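Local coordinates for hypothetical protein (Bacteroides fragilis, PDB 4JX0), which is of unknown function but joins a BT_3987-like N-terminal domain to an F5/F8 type C-like domain and binds magnesium, at residues 185-197 and 309-320. Residues are numbered along the deposited sequence; the frame is centred on the assembly and turned at random.
Sequences KIEGKGFNKEISF and FSVDVNEVTAFR. With MG (magnesium ion), chain D.
Gly190 and Phe191 form a short antiparallel edge strand against Phe319 and Ala318, near the end of strand 312-319 in the C-terminal domain. Phe191 and Ala318 are the hydrogen-bonded pair (Phe191 N to Ala318 O and Ala318 N to Phe191 O, both 3.0 Å). Lys189 and Arg320 add a second mutual pair through backbone N and O. With CG between backbone N and carbonyl carbon (chi1 75°), the Phe191 ring swings toward the end of strand 312-319 and is sandwiched: Ala318 CB lies over one face, and the Arg320 guanidinium makes a cation-pi contact over the other, CZ 4.1 Å from the ring centroid, planes 44° apart. Glu194 OE2 reaches the guanidinium edge in a salt bridge to Arg320 NH2 whose hydrogen bond is weak, being strongly bent. Ile186 CG2 lies over one face of the Phe319 ring, 3.8 Å from its centroid (CH-pi); Gly190 N approaches that ring at CD2. Consistent with the jelly-roll sandwich of F5/F8 type C domains, 185-197 passes from one sheet to the other: strand 190-191 joins the sheet of 312-319, whereas 196-199 pairs with 227-232. Ile195 CD1 meets Ala318 CB (3.7 Å) and Phe197 CE2 meets Val316 CB between the layers, where Ile230 touches Ile195, Phe197 and Val316. Asn192 ND2 donates to Val316 O (2.9 Å), in the Asn192 amide plane, and to Glu315 OE2 (2.9 Å), approached from above the carboxylate plane. That second bond probably helps orient Glu315, whose OE1 binds magnesium at 2.4 Å alongside Asn314 O, water 1 and atoms of Ser208, Asp211 and Asn213.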
loop_
_atom_site.group_PDB
_atom_site.type_symbol
_atom_site.label_atom_id
_atom_site.label_comp_id
_atom_site.label_asym_id
_atom_site.label_seq_id
_atom_site.Cartn_x
_atom_site.Cartn_y
_atom_site.Cartn_z
ATOM N N LYS A 185 11.316 -24.513 10.390
ATOM C CA LYS A 185 10.434 -25.689 10.353
ATOM C C LYS A 185 9.395 -25.601 11.470
ATOM O O LYS A 185 9.744 -25.241 12.600
ATOM C CB LYS A 185 11.270 -26.971 10.489
ATOM C CG LYS A 185 10.488 -28.273 10.395
ATOM C CD LYS A 185 11.427 -29.464 10.184
ATOM C CE LYS A 185 10.693 -30.771 10.019
ATOM N NZ LYS A 185 11.625 -31.910 9.774
ATOM N N ILE A 186 8.119 -25.886 11.151
ATOM C CA ILE A 186 7.042 -25.815 12.131
ATOM C C ILE A 186 7.089 -27.052 12.983
ATOM O O ILE A 186 7.043 -28.177 12.452
ATOM C CB ILE A 186 5.645 -25.616 11.484
ATOM C CG1 ILE A 186 5.548 -24.215 10.872
ATOM C CG2 ILE A 186 4.522 -25.811 12.532
ATOM C CD1 ILE A 186 4.496 -24.051 9.835
ATOM N N GLU A 187 7.070 -26.798 14.324
ATOM C CA GLU A 187 7.040 -27.794 15.390
ATOM C C GLU A 187 5.598 -27.929 15.872
ATOM O O GLU A 187 5.165 -27.244 16.798
ATOM C CB GLU A 187 7.991 -27.404 16.553
ATOM C CG GLU A 187 9.447 -27.206 16.149
ATOM C CD GLU A 187 10.127 -28.327 15.375
ATOM O OE1 GLU A 187 9.765 -29.512 15.571
ATOM O OE2 GLU A 187 11.055 -28.015 14.593
ATOM N N GLY A 188 4.850 -28.759 15.169
ATOM C CA GLY A 188 3.454 -29.048 15.469
ATOM C C GLY A 188 3.123 -30.410 14.909
ATOM O O GLY A 188 4.043 -31.121 14.493
ATOM N N LYS A 189 1.835 -30.770 14.839
ATOM C CA LYS A 189 1.442 -32.065 14.276
ATOM C C LYS A 189 0.812 -31.812 12.906
ATOM O O LYS A 189 -0.230 -31.170 12.812
ATOM C CB LYS A 189 0.539 -32.910 15.198
ATOM C CG LYS A 189 -0.271 -32.193 16.263
ATOM C CD LYS A 189 -0.863 -33.178 17.259
ATOM C CE LYS A 189 -2.021 -32.625 18.056
ATOM N NZ LYS A 189 -1.610 -31.525 18.966
ATOM N N GLY A 190 1.481 -32.291 11.859
ATOM C CA GLY A 190 1.081 -32.075 10.478
ATOM C C GLY A 190 -0.069 -32.926 9.989
ATOM O O GLY A 190 -0.251 -34.056 10.449
ATOM N N PHE A 191 -0.829 -32.400 9.015
ATOM C CA PHE A 191 -1.988 -33.089 8.443
ATOM C C PHE A 191 -2.499 -32.391 7.180
ATOM O O PHE A 191 -2.297 -31.182 7.039
ATOM C CB PHE A 191 -3.130 -33.142 9.486
ATOM C CG PHE A 191 -3.877 -31.845 9.702
ATOM C CD1 PHE A 191 -3.418 -30.902 10.607
ATOM C CD2 PHE A 191 -5.035 -31.565 8.991
ATOM C CE1 PHE A 191 -4.114 -29.707 10.800
ATOM C CE2 PHE A 191 -5.721 -30.366 9.179
ATOM C CZ PHE A 191 -5.265 -29.453 10.093
ATOM N N ASN A 192 -3.173 -33.145 6.281
ATOM C CA ASN A 192 -3.820 -32.579 5.085
ATOM C C ASN A 192 -4.847 -33.506 4.377
ATOM O O ASN A 192 -5.416 -33.071 3.376
ATOM C CB ASN A 192 -2.784 -32.113 4.052
ATOM C CG ASN A 192 -1.914 -33.180 3.445
ATOM O OD1 ASN A 192 -2.164 -34.390 3.564
ATOM N ND2 ASN A 192 -0.875 -32.745 2.744
ATOM N N LYS A 193 -5.120 -34.731 4.896
ATOM C CA LYS A 193 -6.065 -35.659 4.274
ATOM C C LYS A 193 -7.481 -35.108 4.328
ATOM O O LYS A 193 -8.226 -35.190 3.347
ATOM C CB LYS A 193 -6.024 -37.031 4.967
ATOM C CG LYS A 193 -6.865 -38.088 4.239
ATOM C CD LYS A 193 -6.760 -39.476 4.857
ATOM C CE LYS A 193 -7.562 -40.496 4.076
ATOM N NZ LYS A 193 -7.415 -41.865 4.634
ATOM N N GLU A 194 -7.840 -34.559 5.485
ATOM C CA GLU A 194 -9.169 -34.002 5.748
ATOM C C GLU A 194 -9.368 -32.571 5.191
ATOM O O GLU A 194 -10.498 -32.078 5.204
ATOM C CB GLU A 194 -9.445 -34.012 7.265
ATOM C CG GLU A 194 -8.530 -33.123 8.106
ATOM C CD GLU A 194 -7.573 -33.895 8.994
ATOM O OE1 GLU A 194 -6.636 -34.527 8.449
ATOM O OE2 GLU A 194 -7.769 -33.871 10.231
ATOM N N ILE A 195 -8.289 -31.895 4.734
ATOM C CA ILE A 195 -8.372 -30.533 4.193
ATOM C C ILE A 195 -8.961 -30.557 2.771
ATOM O O ILE A 195 -8.663 -31.457 1.991
ATOM C CB ILE A 195 -6.975 -29.847 4.213
ATOM C CG1 ILE A 195 -6.512 -29.624 5.662
ATOM C CG2 ILE A 195 -6.990 -28.517 3.428
ATOM C CD1 ILE A 195 -5.130 -28.995 5.796
ATOM N N SER A 196 -9.779 -29.544 2.446
ATOM C CA SER A 196 -10.369 -29.330 1.121
ATOM C C SER A 196 -9.807 -28.010 0.593
ATOM O O SER A 196 -9.409 -27.157 1.393
ATOM C CB SER A 196 -11.899 -29.299 1.189
ATOM O OG SER A 196 -12.412 -29.973 2.328
ATOM N N PHE A 197 -9.746 -27.844 -0.735
ATOM C CA PHE A 197 -9.189 -26.643 -1.348
ATOM C C PHE A 197 -10.125 -26.030 -2.370
ATOM O O PHE A 197 -10.826 -26.745 -3.088
ATOM C CB PHE A 197 -7.865 -26.968 -2.037
ATOM C CG PHE A 197 -6.820 -27.577 -1.139
ATOM C CD1 PHE A 197 -6.728 -28.952 -0.992
ATOM C CD2 PHE A 197 -5.911 -26.780 -0.466
ATOM C CE1 PHE A 197 -5.759 -29.519 -0.168
ATOM C CE2 PHE A 197 -4.952 -27.348 0.372
ATOM C CZ PHE A 197 -4.885 -28.714 0.519
ATOM N N PHE A 309 4.104 -12.497 -10.280
ATOM C CA PHE A 309 2.994 -13.001 -9.460
ATOM C C PHE A 309 2.459 -14.338 -9.992
ATOM O O PHE A 309 1.290 -14.460 -10.364
ATOM C CB PHE A 309 1.868 -11.958 -9.351
ATOM C CG PHE A 309 2.271 -10.835 -8.432
ATOM C CD1 PHE A 309 3.062 -9.792 -8.895
ATOM C CD2 PHE A 309 1.992 -10.895 -7.073
ATOM C CE1 PHE A 309 3.505 -8.795 -8.028
ATOM C CE2 PHE A 309 2.413 -9.884 -6.216
ATOM C CZ PHE A 309 3.187 -8.855 -6.695
ATOM N N SER A 310 3.328 -15.353 -9.967
ATOM C CA SER A 310 3.018 -16.721 -10.358
ATOM C C SER A 310 3.853 -17.647 -9.502
ATOM O O SER A 310 5.074 -17.604 -9.617
ATOM C CB SER A 310 3.310 -16.940 -11.838
ATOM O OG SER A 310 3.152 -18.304 -12.196
ATOM N N VAL A 311 3.226 -18.426 -8.610
ATOM C CA VAL A 311 3.942 -19.342 -7.724
ATOM C C VAL A 311 3.375 -20.749 -7.865
ATOM O O VAL A 311 2.184 -20.914 -8.119
ATOM C CB VAL A 311 3.916 -18.882 -6.233
ATOM C CG1 VAL A 311 4.190 -17.390 -6.105
ATOM C CG2 VAL A 311 2.604 -19.242 -5.545
ATOM N N ASP A 312 4.228 -21.751 -7.616
ATOM C CA ASP A 312 3.860 -23.161 -7.577
ATOM C C ASP A 312 3.518 -23.546 -6.166
ATOM O O ASP A 312 4.220 -23.130 -5.256
ATOM C CB ASP A 312 5.037 -24.061 -8.025
ATOM C CG ASP A 312 5.318 -24.161 -9.501
ATOM O OD1 ASP A 312 4.601 -23.515 -10.286
ATOM O OD2 ASP A 312 6.280 -24.874 -9.874
ATOM N N VAL A 313 2.479 -24.358 -5.970
ATOM C CA VAL A 313 2.172 -24.945 -4.669
ATOM C C VAL A 313 1.971 -26.418 -4.999
ATOM O O VAL A 313 1.035 -26.770 -5.707
ATOM C CB VAL A 313 1.029 -24.279 -3.872
ATOM C CG1 VAL A 313 0.891 -24.918 -2.497
ATOM C CG2 VAL A 313 1.298 -22.784 -3.703
ATOM N N ASN A 314 2.961 -27.239 -4.631
ATOM C CA ASN A 314 3.033 -28.667 -4.936
ATOM C C ASN A 314 2.362 -29.534 -3.875
ATOM O O ASN A 314 1.964 -30.662 -4.177
ATOM C CB ASN A 314 4.503 -29.075 -5.057
ATOM C CG ASN A 314 5.274 -28.280 -6.079
ATOM O OD1 ASN A 314 4.697 -27.601 -6.926
ATOM N ND2 ASN A 314 6.597 -28.318 -6.002
ATOM N N GLU A 315 2.284 -29.034 -2.628
ATOM C CA GLU A 315 1.695 -29.747 -1.496
ATOM C C GLU A 315 1.431 -28.749 -0.368
ATOM O O GLU A 315 2.239 -27.848 -0.175
ATOM C CB GLU A 315 2.658 -30.860 -1.037
ATOM C CG GLU A 315 2.135 -31.776 0.050
ATOM C CD GLU A 315 1.178 -32.874 -0.361
ATOM O OE1 GLU A 315 0.813 -32.959 -1.556
ATOM O OE2 GLU A 315 0.794 -33.660 0.536
ATOM N N VAL A 316 0.305 -28.889 0.355
ATOM C CA VAL A 316 -0.063 -28.018 1.483
ATOM C C VAL A 316 -0.221 -28.896 2.714
ATOM O O VAL A 316 -0.943 -29.896 2.651
ATOM C CB VAL A 316 -1.351 -27.198 1.203
ATOM C CG1 VAL A 316 -1.725 -26.337 2.402
ATOM C CG2 VAL A 316 -1.196 -26.334 -0.042
ATOM N N THR A 317 0.451 -28.532 3.822
ATOM C CA THR A 317 0.386 -29.260 5.096
ATOM C C THR A 317 0.100 -28.265 6.202
ATOM O O THR A 317 0.826 -27.289 6.312
ATOM C CB THR A 317 1.707 -30.013 5.355
ATOM O OG1 THR A 317 2.131 -30.678 4.158
ATOM C CG2 THR A 317 1.607 -30.996 6.500
ATOM N N ALA A 318 -0.953 -28.492 7.007
ATOM C CA ALA A 318 -1.312 -27.628 8.136
ATOM C C ALA A 318 -0.786 -28.249 9.432
ATOM O O ALA A 318 -0.577 -29.456 9.464
ATOM C CB ALA A 318 -2.817 -27.464 8.199
ATOM N N PHE A 319 -0.565 -27.441 10.492
ATOM C CA PHE A 319 -0.031 -27.923 11.772
ATOM C C PHE A 319 -0.897 -27.503 12.964
ATOM O O PHE A 319 -1.176 -26.314 13.092
ATOM C CB PHE A 319 1.393 -27.390 11.979
ATOM C CG PHE A 319 2.377 -27.923 10.969
ATOM C CD1 PHE A 319 2.489 -27.345 9.718
ATOM C CD2 PHE A 319 3.173 -29.018 11.263
ATOM C CE1 PHE A 319 3.365 -27.862 8.769
ATOM C CE2 PHE A 319 4.071 -29.518 10.322
ATOM C CZ PHE A 319 4.158 -28.937 9.077
ATOM N N ARG A 320 -1.215 -28.457 13.894
ATOM C CA ARG A 320 -1.988 -28.186 15.125
ATOM C C ARG A 320 -1.109 -28.215 16.381
ATOM O O ARG A 320 -0.122 -28.978 16.416
ATOM C CB ARG A 320 -3.118 -29.205 15.337
ATOM C CG ARG A 320 -3.902 -29.553 14.112
ATOM C CD ARG A 320 -5.132 -30.376 14.439
ATOM N NE ARG A 320 -5.315 -31.471 13.482
ATOM C CZ ARG A 320 -6.467 -32.077 13.196
ATOM N NH1 ARG A 320 -7.597 -31.700 13.790
ATOM N NH2 ARG A 320 -6.499 -33.064 12.312
ATOM O OXT ARG A 320 -1.499 -27.579 17.385
HETATM MG MG MG D . 1.390 -32.738 -3.857
HETATM O O HOH W 1 1.786 -32.554 -5.986
#